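Local coordinates for DUF2235 domain-containing protein (Pseudomonas aeruginosa, PDB 4O5P) that acts as a phospholipase effector of type VI secretion, probably hydrolysing membrane phospholipids with an alpha/beta-hydrolase-type catalytic domain, at residues 89-97 and 403-411; 481-492 and 575-586. All coordinates share one frame; numbering follows the deposited sequence.

Contact 1 (89-97 and 403-411); sequences CSNVARLIH and SQIALQHMY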
loop_
_atom_site.group_PDB
_atom_site.type_symbol
_atom_site.label_atom_id
_atom_site.label_comp_id
_atom_site.label_asym_id
_atom_site.label_seq_id
_atom_site.Cartn_x
_atom_site.Cartn_y
_atom_site.Cartn_z
ATOM N N CYS A 89 -13.512 4.555 -7.167
ATOM C CA CYS A 89 -13.188 4.636 -5.742
ATOM C C CYS A 89 -12.679 3.286 -5.223
ATOM O O CYS A 89 -13.251 2.244 -5.546
ATOM C CB CYS A 89 -14.452 4.999 -4.941
ATOM S SG CYS A 89 -15.281 6.533 -5.442
ATOM N N SER A 90 -11.635 3.309 -4.397
ATOM C CA SER A 90 -11.146 2.089 -3.750
ATOM C C SER A 90 -12.092 1.647 -2.643
ATOM O O SER A 90 -13.047 2.354 -2.303
ATOM C CB SER A 90 -9.771 2.325 -3.140
ATOM O OG SER A 90 -9.850 3.113 -1.955
ATOM N N ASN A 91 -11.817 0.490 -2.049
ATOM C CA ASN A 91 -12.610 0.064 -0.912
ATOM C C ASN A 91 -12.420 0.925 0.336
ATOM O O ASN A 91 -13.348 1.064 1.132
ATOM C CB ASN A 91 -12.374 -1.404 -0.599
ATOM C CG ASN A 91 -12.960 -2.305 -1.642
ATOM O OD1 ASN A 91 -13.836 -1.892 -2.402
ATOM N ND2 ASN A 91 -12.487 -3.546 -1.691
ATOM N N VAL A 92 -11.235 1.507 0.505
ATOM C CA VAL A 92 -11.035 2.450 1.596
ATOM C C VAL A 92 -11.974 3.646 1.436
ATOM O O VAL A 92 -12.642 4.055 2.389
ATOM C CB VAL A 92 -9.566 2.903 1.703
ATOM C CG1 VAL A 92 -9.428 4.064 2.663
ATOM C CG2 VAL A 92 -8.687 1.721 2.157
ATOM N N ALA A 93 -12.043 4.186 0.227
ATOM C CA ALA A 93 -12.879 5.352 -0.014
ATOM C C ALA A 93 -14.342 4.969 0.149
ATOM O O ALA A 93 -15.123 5.731 0.715
ATOM C CB ALA A 93 -12.614 5.940 -1.385
ATOM N N ARG A 94 -14.707 3.778 -0.325
ATOM C CA ARG A 94 -16.073 3.286 -0.153
ATOM C C ARG A 94 -16.458 3.190 1.325
ATOM O O ARG A 94 -17.525 3.650 1.714
ATOM C CB ARG A 94 -16.279 1.957 -0.901
ATOM C CG ARG A 94 -16.296 2.137 -2.419
ATOM C CD ARG A 94 -16.176 0.827 -3.181
ATOM N NE ARG A 94 -15.716 1.091 -4.542
ATOM C CZ ARG A 94 -16.518 1.205 -5.601
ATOM N NH1 ARG A 94 -17.831 1.041 -5.472
ATOM N NH2 ARG A 94 -16.007 1.449 -6.797
ATOM N N LEU A 95 -15.568 2.648 2.152
ATOM C CA LEU A 95 -15.828 2.517 3.586
ATOM C C LEU A 95 -15.892 3.862 4.311
ATOM O O LEU A 95 -16.637 4.007 5.296
ATOM C CB LEU A 95 -14.768 1.625 4.235
ATOM C CG LEU A 95 -14.888 0.157 3.845
ATOM C CD1 LEU A 95 -13.671 -0.621 4.317
ATOM C CD2 LEU A 95 -16.187 -0.427 4.418
ATOM N N ILE A 96 -15.108 4.830 3.826
ATOM C CA ILE A 96 -15.170 6.192 4.348
ATOM C C ILE A 96 -16.500 6.880 3.964
ATOM O O ILE A 96 -17.139 7.510 4.801
ATOM C CB ILE A 96 -13.945 7.014 3.904
ATOM C CG1 ILE A 96 -12.685 6.507 4.623
ATOM C CG2 ILE A 96 -14.155 8.494 4.205
ATOM C CD1 ILE A 96 -12.746 6.695 6.136
ATOM N N HIS A 97 -16.919 6.735 2.710
ATOM C CA HIS A 97 -18.205 7.248 2.256
ATOM C C HIS A 97 -19.352 6.707 3.122
ATOM O O HIS A 97 -20.305 7.423 3.413
ATOM C CB HIS A 97 -18.479 6.825 0.808
ATOM C CG HIS A 97 -17.494 7.349 -0.188
ATOM N ND1 HIS A 97 -17.360 6.811 -1.453
ATOM C CD2 HIS A 97 -16.613 8.374 -0.121
ATOM C CE1 HIS A 97 -16.438 7.482 -2.118
ATOM N NE2 HIS A 97 -15.962 8.427 -1.330
ATOM N N SER A 403 -13.537 -6.820 -6.418
ATOM C CA SER A 403 -13.224 -6.137 -5.166
ATOM C C SER A 403 -14.444 -5.847 -4.283
ATOM O O SER A 403 -14.291 -5.475 -3.128
ATOM C CB SER A 403 -12.489 -4.835 -5.462
ATOM O OG SER A 403 -13.202 -4.077 -6.411
ATOM N N GLN A 404 -15.643 -6.002 -4.834
ATOM C CA GLN A 404 -16.862 -5.808 -4.049
ATOM C C GLN A 404 -17.062 -6.863 -2.969
ATOM O O GLN A 404 -17.806 -6.621 -2.010
ATOM C CB GLN A 404 -18.098 -5.725 -4.962
ATOM C CG GLN A 404 -18.083 -4.517 -5.919
ATOM C CD GLN A 404 -18.277 -3.183 -5.206
ATOM O OE1 GLN A 404 -17.361 -2.353 -5.132
ATOM N NE2 GLN A 404 -19.481 -2.965 -4.693
ATOM N N ILE A 405 -16.411 -8.021 -3.095
ATOM C CA ILE A 405 -16.616 -9.069 -2.080
ATOM C C ILE A 405 -15.821 -8.712 -0.831
ATOM O O ILE A 405 -16.377 -8.565 0.277
ATOM C CB ILE A 405 -16.214 -10.492 -2.595
ATOM C CG1 ILE A 405 -16.905 -10.814 -3.918
ATOM C CG2 ILE A 405 -16.536 -11.563 -1.557
ATOM C CD1 ILE A 405 -18.423 -10.863 -3.824
ATOM N N ALA A 406 -14.514 -8.546 -1.018
ATOM C CA ALA A 406 -13.650 -8.088 0.066
ATOM C C ALA A 406 -14.247 -6.856 0.750
ATOM O O ALA A 406 -14.242 -6.761 1.980
ATOM C CB ALA A 406 -12.265 -7.795 -0.448
ATOM N N LEU A 407 -14.790 -5.932 -0.041
ATOM C CA LEU A 407 -15.399 -4.714 0.521
ATOM C C LEU A 407 -16.496 -5.082 1.516
ATOM O O LEU A 407 -16.480 -4.650 2.689
ATOM C CB LEU A 407 -15.980 -3.842 -0.596
ATOM C CG LEU A 407 -16.943 -2.728 -0.196
ATOM C CD1 LEU A 407 -16.208 -1.642 0.585
ATOM C CD2 LEU A 407 -17.576 -2.149 -1.425
ATOM N N GLN A 408 -17.426 -5.914 1.070
ATOM C CA GLN A 408 -18.515 -6.289 1.959
ATOM C C GLN A 408 -17.953 -7.005 3.179
ATOM O O GLN A 408 -18.384 -6.764 4.329
ATOM C CB GLN A 408 -19.555 -7.142 1.226
ATOM C CG GLN A 408 -20.471 -6.326 0.317
ATOM C CD GLN A 408 -21.800 -7.023 0.021
ATOM O OE1 GLN A 408 -22.079 -8.107 0.539
ATOM N NE2 GLN A 408 -22.628 -6.395 -0.820
ATOM N N HIS A 409 -16.940 -7.830 2.946
ATOM C CA HIS A 409 -16.413 -8.617 4.042
ATOM C C HIS A 409 -15.873 -7.635 5.078
ATOM O O HIS A 409 -16.163 -7.760 6.283
ATOM C CB HIS A 409 -15.343 -9.596 3.542
ATOM C CG HIS A 409 -14.728 -10.442 4.614
ATOM N ND1 HIS A 409 -13.733 -11.361 4.352
ATOM C CD2 HIS A 409 -14.958 -10.508 5.950
ATOM C CE1 HIS A 409 -13.373 -11.949 5.481
ATOM N NE2 HIS A 409 -14.096 -11.444 6.465
HETATM N N MSE A 410 -15.161 -6.612 4.595
HETATM C CA MSE A 410 -14.452 -5.739 5.508
HETATM C C MSE A 410 -15.521 -4.997 6.271
HETATM O O MSE A 410 -15.442 -4.847 7.504
HETATM C CB MSE A 410 -13.524 -4.761 4.757
HETATM C CG MSE A 410 -12.692 -3.910 5.716
HETATM SE SE MSE A 410 -11.393 -5.001 6.687
HETATM C CE MSE A 410 -10.032 -5.027 5.309
ATOM N N TYR A 411 -16.571 -4.621 5.539
ATOM C CA TYR A 411 -17.654 -3.872 6.134
ATOM C C TYR A 411 -18.196 -4.665 7.311
ATOM O O TYR A 411 -18.315 -4.139 8.433
ATOM C CB TYR A 411 -18.744 -3.620 5.092
ATOM C CG TYR A 411 -19.972 -2.952 5.642
ATOM C CD1 TYR A 411 -20.078 -1.570 5.685
ATOM C CD2 TYR A 411 -21.037 -3.710 6.110
ATOM C CE1 TYR A 411 -21.229 -0.962 6.190
ATOM C CE2 TYR A 411 -22.168 -3.122 6.611
ATOM C CZ TYR A 411 -22.267 -1.757 6.656
ATOM O OH TYR A 411 -23.421 -1.201 7.174
HETATM O O HOH W 1 -14.644 -2.310 -5.152
#
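N91 reaches across to S403 and L407 of helix 403-416. Its CG stands anti to its carbonyl carbon (chi1 -70°), which puts the amide beside both residues. Its CB lies 4.0 Å from L407 CD1, and its CG comes up against L407 CB. At the tip the amide divides its work. ND2 donates to the backbone O of S403 (3.0 Å, N-H...O angle 153°), tilted from the carbonyl plane, while L407 N reaches the same oxygen from the opposite face. N91 OD1 accepts from a water at 2.9 Å; that water also donates to Q404 OE1 and accepts a hydrogen bond from S403 OG, so three side chains share one solvent molecule.

R94 passes L407 at about a right angle, with R94 CD 3.7 Å from L407 CD2. Q404 OE1 stands over one face of its guanidinium without a hydrogen bond. NE and NH2 instead grip C89 O side-on, NH1 turns to E446 O, and Q404 NE2 is held by S448 O. One turn on from N91, L95 CD1 meets the CG of selenomethionine M410 at 3.7 Å, and L95 CD2 lies near the edge of the Y411 ring.

The two helices cross at -43°, their axes 10.3 Å apart. F280 of strand 270-280 touches N91, L95 and M410, and strand 331-336 supports A406 and M410, so the pair packs on the central sheet of the hydrolase-like domain.

Contact 2 (481-492 and 575-586); sequences TAWRIDRYAGGL and LLGAAAEFAHDY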
loop_
_atom_site.group_PDB
_atom_site.type_symbol
_atom_site.label_atom_id
_atom_site.label_comp_id
_atom_site.label_asym_id
_atom_site.label_seq_id
_atom_site.Cartn_x
_atom_site.Cartn_y
_atom_site.Cartn_z
ATOM N N THR A 481 -1.554 -19.270 -13.476
ATOM C CA THR A 481 -0.644 -19.713 -14.538
ATOM C C THR A 481 -1.381 -20.654 -15.496
ATOM O O THR A 481 -1.325 -20.479 -16.719
ATOM C CB THR A 481 0.585 -20.450 -13.966
ATOM O OG1 THR A 481 1.380 -19.540 -13.188
ATOM C CG2 THR A 481 1.450 -21.025 -15.108
ATOM N N ALA A 482 -2.064 -21.656 -14.933
ATOM C CA ALA A 482 -2.862 -22.590 -15.731
ATOM C C ALA A 482 -3.850 -21.857 -16.632
ATOM O O ALA A 482 -3.979 -22.194 -17.804
ATOM C CB ALA A 482 -3.597 -23.590 -14.832
ATOM N N TRP A 483 -4.534 -20.846 -16.094
ATOM C CA TRP A 483 -5.450 -20.041 -16.908
ATOM C C TRP A 483 -4.739 -19.277 -18.029
ATOM O O TRP A 483 -5.260 -19.176 -19.144
ATOM C CB TRP A 483 -6.210 -19.055 -16.023
ATOM C CG TRP A 483 -7.119 -18.105 -16.762
ATOM C CD1 TRP A 483 -8.440 -18.298 -17.059
ATOM C CD2 TRP A 483 -6.789 -16.794 -17.242
ATOM N NE1 TRP A 483 -8.951 -17.180 -17.701
ATOM C CE2 TRP A 483 -7.953 -16.252 -17.835
ATOM C CE3 TRP A 483 -5.611 -16.034 -17.251
ATOM C CZ2 TRP A 483 -7.976 -14.987 -18.422
ATOM C CZ3 TRP A 483 -5.638 -14.774 -17.822
ATOM C CH2 TRP A 483 -6.814 -14.262 -18.396
ATOM N N ARG A 484 -3.558 -18.736 -17.730
ATOM C CA ARG A 484 -2.760 -18.041 -18.746
ATOM C C ARG A 484 -2.261 -18.979 -19.841
ATOM O O ARG A 484 -2.118 -18.552 -20.979
ATOM C CB ARG A 484 -1.555 -17.309 -18.132
ATOM C CG ARG A 484 -1.910 -16.123 -17.267
ATOM C CD ARG A 484 -0.698 -15.659 -16.437
ATOM N NE ARG A 484 -1.150 -14.638 -15.495
ATOM C CZ ARG A 484 -0.625 -14.455 -14.295
ATOM N NH1 ARG A 484 0.394 -15.203 -13.893
ATOM N NH2 ARG A 484 -1.117 -13.519 -13.511
ATOM N N ILE A 485 -1.978 -20.240 -19.516
ATOM C CA ILE A 485 -1.487 -21.155 -20.557
ATOM C C ILE A 485 -2.511 -21.229 -21.712
ATOM O O ILE A 485 -2.143 -21.305 -22.894
ATOM C CB ILE A 485 -1.172 -22.567 -20.007
ATOM C CG1 ILE A 485 0.039 -22.525 -19.069
ATOM C CG2 ILE A 485 -0.889 -23.552 -21.147
ATOM C CD1 ILE A 485 0.179 -23.791 -18.220
ATOM N N ASP A 486 -3.797 -21.189 -21.371
ATOM C CA ASP A 486 -4.810 -21.145 -22.418
ATOM C C ASP A 486 -5.069 -19.739 -22.949
ATOM O O ASP A 486 -4.945 -19.516 -24.145
ATOM C CB ASP A 486 -6.114 -21.820 -21.993
ATOM C CG ASP A 486 -7.104 -21.905 -23.127
ATOM O OD1 ASP A 486 -7.909 -20.954 -23.291
ATOM O OD2 ASP A 486 -7.068 -22.915 -23.868
ATOM N N ARG A 487 -5.420 -18.788 -22.081
ATOM C CA ARG A 487 -5.829 -17.467 -22.561
ATOM C C ARG A 487 -4.698 -16.584 -23.133
ATOM O O ARG A 487 -4.961 -15.703 -23.942
ATOM C CB ARG A 487 -6.571 -16.691 -21.461
ATOM C CG ARG A 487 -8.096 -16.856 -21.463
ATOM C CD ARG A 487 -8.582 -18.282 -21.139
ATOM N NE ARG A 487 -10.039 -18.262 -20.943
ATOM C CZ ARG A 487 -10.913 -18.975 -21.650
ATOM N NH1 ARG A 487 -10.494 -19.808 -22.608
ATOM N NH2 ARG A 487 -12.206 -18.847 -21.409
ATOM N N TYR A 488 -3.459 -16.801 -22.696
ATOM C CA TYR A 488 -2.336 -15.988 -23.174
ATOM C C TYR A 488 -1.432 -16.820 -24.069
ATOM O O TYR A 488 -1.096 -16.395 -25.167
ATOM C CB TYR A 488 -1.488 -15.434 -22.023
ATOM C CG TYR A 488 -2.099 -14.312 -21.207
ATOM C CD1 TYR A 488 -3.379 -13.831 -21.477
ATOM C CD2 TYR A 488 -1.376 -13.730 -20.170
ATOM C CE1 TYR A 488 -3.927 -12.809 -20.726
ATOM C CE2 TYR A 488 -1.909 -12.718 -19.416
ATOM C CZ TYR A 488 -3.188 -12.256 -19.698
ATOM O OH TYR A 488 -3.722 -11.237 -18.965
ATOM N N ALA A 489 -1.014 -17.996 -23.601
ATOM C CA ALA A 489 -0.106 -18.799 -24.430
ATOM C C ALA A 489 -0.860 -19.345 -25.633
ATOM O O ALA A 489 -0.263 -19.593 -26.687
ATOM C CB ALA A 489 0.523 -19.929 -23.638
ATOM N N GLY A 490 -2.170 -19.524 -25.474
ATOM C CA GLY A 490 -2.997 -20.047 -26.552
ATOM C C GLY A 490 -3.467 -18.981 -27.526
ATOM O O GLY A 490 -4.322 -19.246 -28.384
ATOM N N GLY A 491 -2.897 -17.784 -27.405
ATOM C CA GLY A 491 -3.245 -16.662 -28.268
ATOM C C GLY A 491 -4.423 -15.841 -27.758
ATOM O O GLY A 491 -5.577 -16.208 -27.955
ATOM N N LEU A 492 -4.131 -14.712 -27.120
ATOM C CA LEU A 492 -5.165 -13.885 -26.493
ATOM C C LEU A 492 -6.181 -13.235 -27.441
ATOM O O LEU A 492 -7.359 -13.112 -27.093
ATOM C CB LEU A 492 -4.513 -12.799 -25.642
ATOM C CG LEU A 492 -5.460 -11.917 -24.838
ATOM C CD1 LEU A 492 -6.294 -12.775 -23.913
ATOM C CD2 LEU A 492 -4.652 -10.920 -24.036
ATOM N N LEU A 575 -2.579 -5.705 -22.593
ATOM C CA LEU A 575 -2.910 -7.121 -22.419
ATOM C C LEU A 575 -2.260 -8.003 -23.487
ATOM O O LEU A 575 -1.680 -9.032 -23.156
ATOM C CB LEU A 575 -4.425 -7.362 -22.336
ATOM C CG LEU A 575 -5.126 -6.877 -21.074
ATOM C CD1 LEU A 575 -6.625 -6.915 -21.268
ATOM C CD2 LEU A 575 -4.728 -7.713 -19.865
ATOM N N LEU A 576 -2.319 -7.589 -24.751
ATOM C CA LEU A 576 -1.596 -8.306 -25.817
ATOM C C LEU A 576 -0.075 -8.397 -25.584
ATOM O O LEU A 576 0.535 -9.449 -25.809
ATOM C CB LEU A 576 -1.891 -7.686 -27.188
ATOM C CG LEU A 576 -3.309 -7.824 -27.745
ATOM C CD1 LEU A 576 -3.402 -7.113 -29.089
ATOM C CD2 LEU A 576 -3.683 -9.298 -27.901
ATOM N N GLY A 577 0.529 -7.306 -25.118
ATOM C CA GLY A 577 1.953 -7.302 -24.817
ATOM C C GLY A 577 2.300 -8.283 -23.710
ATOM O O GLY A 577 3.209 -9.112 -23.852
ATOM N N ALA A 578 1.573 -8.180 -22.600
ATOM C CA ALA A 578 1.716 -9.104 -21.480
ATOM C C ALA A 578 1.538 -10.562 -21.901
ATOM O O ALA A 578 2.297 -11.432 -21.483
ATOM C CB ALA A 578 0.713 -8.750 -20.390
ATOM N N ALA A 579 0.525 -10.827 -22.717
ATOM C CA ALA A 579 0.278 -12.173 -23.211
ATOM C C ALA A 579 1.439 -12.686 -24.058
ATOM O O ALA A 579 1.811 -13.856 -23.956
ATOM C CB ALA A 579 -1.021 -12.226 -23.984
ATOM N N ALA A 580 2.037 -11.818 -24.867
ATOM C CA ALA A 580 3.187 -12.253 -25.661
ATOM C C ALA A 580 4.369 -12.576 -24.743
ATOM O O ALA A 580 5.153 -13.517 -25.014
ATOM C CB ALA A 580 3.568 -11.205 -26.699
ATOM N N GLU A 581 4.492 -11.787 -23.666
ATOM C CA GLU A 581 5.516 -12.028 -22.645
ATOM C C GLU A 581 5.348 -13.373 -21.955
ATOM O O GLU A 581 6.271 -14.199 -21.962
ATOM C CB GLU A 581 5.541 -10.905 -21.601
ATOM C CG GLU A 581 6.117 -9.621 -22.134
ATOM C CD GLU A 581 6.249 -8.573 -21.075
ATOM O OE1 GLU A 581 5.513 -8.637 -20.078
ATOM O OE2 GLU A 581 7.086 -7.673 -21.242
ATOM N N PHE A 582 4.179 -13.584 -21.351
ATOM C CA PHE A 582 3.862 -14.867 -20.743
ATOM C C PHE A 582 4.134 -16.020 -21.698
ATOM O O PHE A 582 4.753 -17.012 -21.316
ATOM C CB PHE A 582 2.405 -14.945 -20.294
ATOM C CG PHE A 582 2.048 -16.277 -19.714
ATOM C CD1 PHE A 582 2.341 -16.566 -18.393
ATOM C CD2 PHE A 582 1.462 -17.258 -20.495
ATOM C CE1 PHE A 582 2.036 -17.802 -17.867
ATOM C CE2 PHE A 582 1.154 -18.500 -19.966
ATOM C CZ PHE A 582 1.444 -18.775 -18.657
ATOM N N ALA A 583 3.669 -15.889 -22.940
ATOM C CA ALA A 583 3.874 -16.948 -23.933
ATOM C C ALA A 583 5.357 -17.267 -24.125
ATOM O O ALA A 583 5.759 -18.437 -24.072
ATOM C CB ALA A 583 3.223 -16.565 -25.259
ATOM N N HIS A 584 6.160 -16.225 -24.356
ATOM C CA HIS A 584 7.608 -16.397 -24.481
ATOM C C HIS A 584 8.216 -17.121 -23.271
ATOM O O HIS A 584 8.941 -18.125 -23.429
ATOM C CB HIS A 584 8.296 -15.043 -24.664
ATOM C CG HIS A 584 9.781 -15.142 -24.844
ATOM N ND1 HIS A 584 10.676 -14.789 -23.857
ATOM C CD2 HIS A 584 10.526 -15.576 -25.888
ATOM C CE1 HIS A 584 11.907 -14.985 -24.292
ATOM N NE2 HIS A 584 11.846 -15.469 -25.518
ATOM N N ASP A 585 7.925 -16.614 -22.073
ATOM C CA ASP A 585 8.444 -17.221 -20.847
ATOM C C ASP A 585 8.041 -18.692 -20.736
ATOM O O ASP A 585 8.836 -19.545 -20.329
ATOM C CB ASP A 585 7.929 -16.477 -19.602
ATOM C CG ASP A 585 8.536 -15.095 -19.443
ATOM O OD1 ASP A 585 9.478 -14.757 -20.194
ATOM O OD2 ASP A 585 8.068 -14.341 -18.559
ATOM N N TYR A 586 6.800 -18.995 -21.084
ATOM C CA TYR A 586 6.287 -20.339 -20.840
ATOM C C TYR A 586 6.842 -21.319 -21.878
ATOM O O TYR A 586 7.044 -22.491 -21.575
ATOM C CB TYR A 586 4.756 -20.340 -20.840
ATOM C CG TYR A 586 4.152 -21.721 -20.682
ATOM C CD1 TYR A 586 4.083 -22.333 -19.437
ATOM C CD2 TYR A 586 3.661 -22.407 -21.778
ATOM C CE1 TYR A 586 3.535 -23.604 -19.284
ATOM C CE2 TYR A 586 3.111 -23.672 -21.641
ATOM C CZ TYR A 586 3.048 -24.263 -20.403
ATOM O OH TYR A 586 2.500 -25.519 -20.298
#
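F582 lies with one ring face against R484: CB of the arginine stands 3.5 Å from the ring centroid and 16° off the normal, a close CH-pi contact. R484 CD continues over the CD1-CE1 side of the ring, and Y586 CB covers the opposite face from F582's own helix. The F582 side chain leaves its helix with CG anti to the backbone N (chi1 178°), which carries the ring across to the last turn of helix 481-487. Just past the helix end, A489 CB sits at the ring edge, 4.0 Å from F582 CE2.

I485, which also touches F582 CZ through its CG1, packs on the Y586 ring in a similar way. The two side chains cross at about a right angle; I485 CG1 lies over the Y586 ring face, 3.9 Å from its centroid, and I485 CD1 reaches Y586 CE1 at 3.5 Å.

Y488 turns one face to A579, whose CB is 4.0 Å from the ring centroid, and presents its edge to F582 CB. The Y488 and F582 side chains are themselves crossed nearly perpendicularly. Farther along, Y488 OH passes L575 CD2 and bonds to D661. Beyond the turn through G490 and G491, L492 CD2 packs against L575 CB and A579 CB, 3.9 Å from each.

Helices 481-487 and 575-586 cross at -106°; in the turn that follows the first, the A489 and A583 CA atoms come within 4.4 Å, small side chains leaving room. The polar ends are taken up by other parts of the chain: R484 NH1 by Q340, R487 by D486 and D656. What joins the segments is apolar and CH-pi in character, which implies that fit of shape, with no direct hydrogen bond between them, holds the contact.

Contact 1 lies nearer the centre of the chain, and all its touching residues are buried; contact 2, farther out, is mostly buried but has an exposed margin at L576. They share no helix: contact 1 joins two helices packed on the central sheet, whereas contact 2 joins, within the C-terminal region, a helix end and its following turn to another helix. Their centres are about 31 Å apart and their nearest atoms about 16 Å, without touching. The chemistry differs accordingly. An amide, a water and a backbone carbonyl tie contact 1 at one end of an interface centred on L407, while aromatic rings packed against aliphatic groups and alanines make up contact 2.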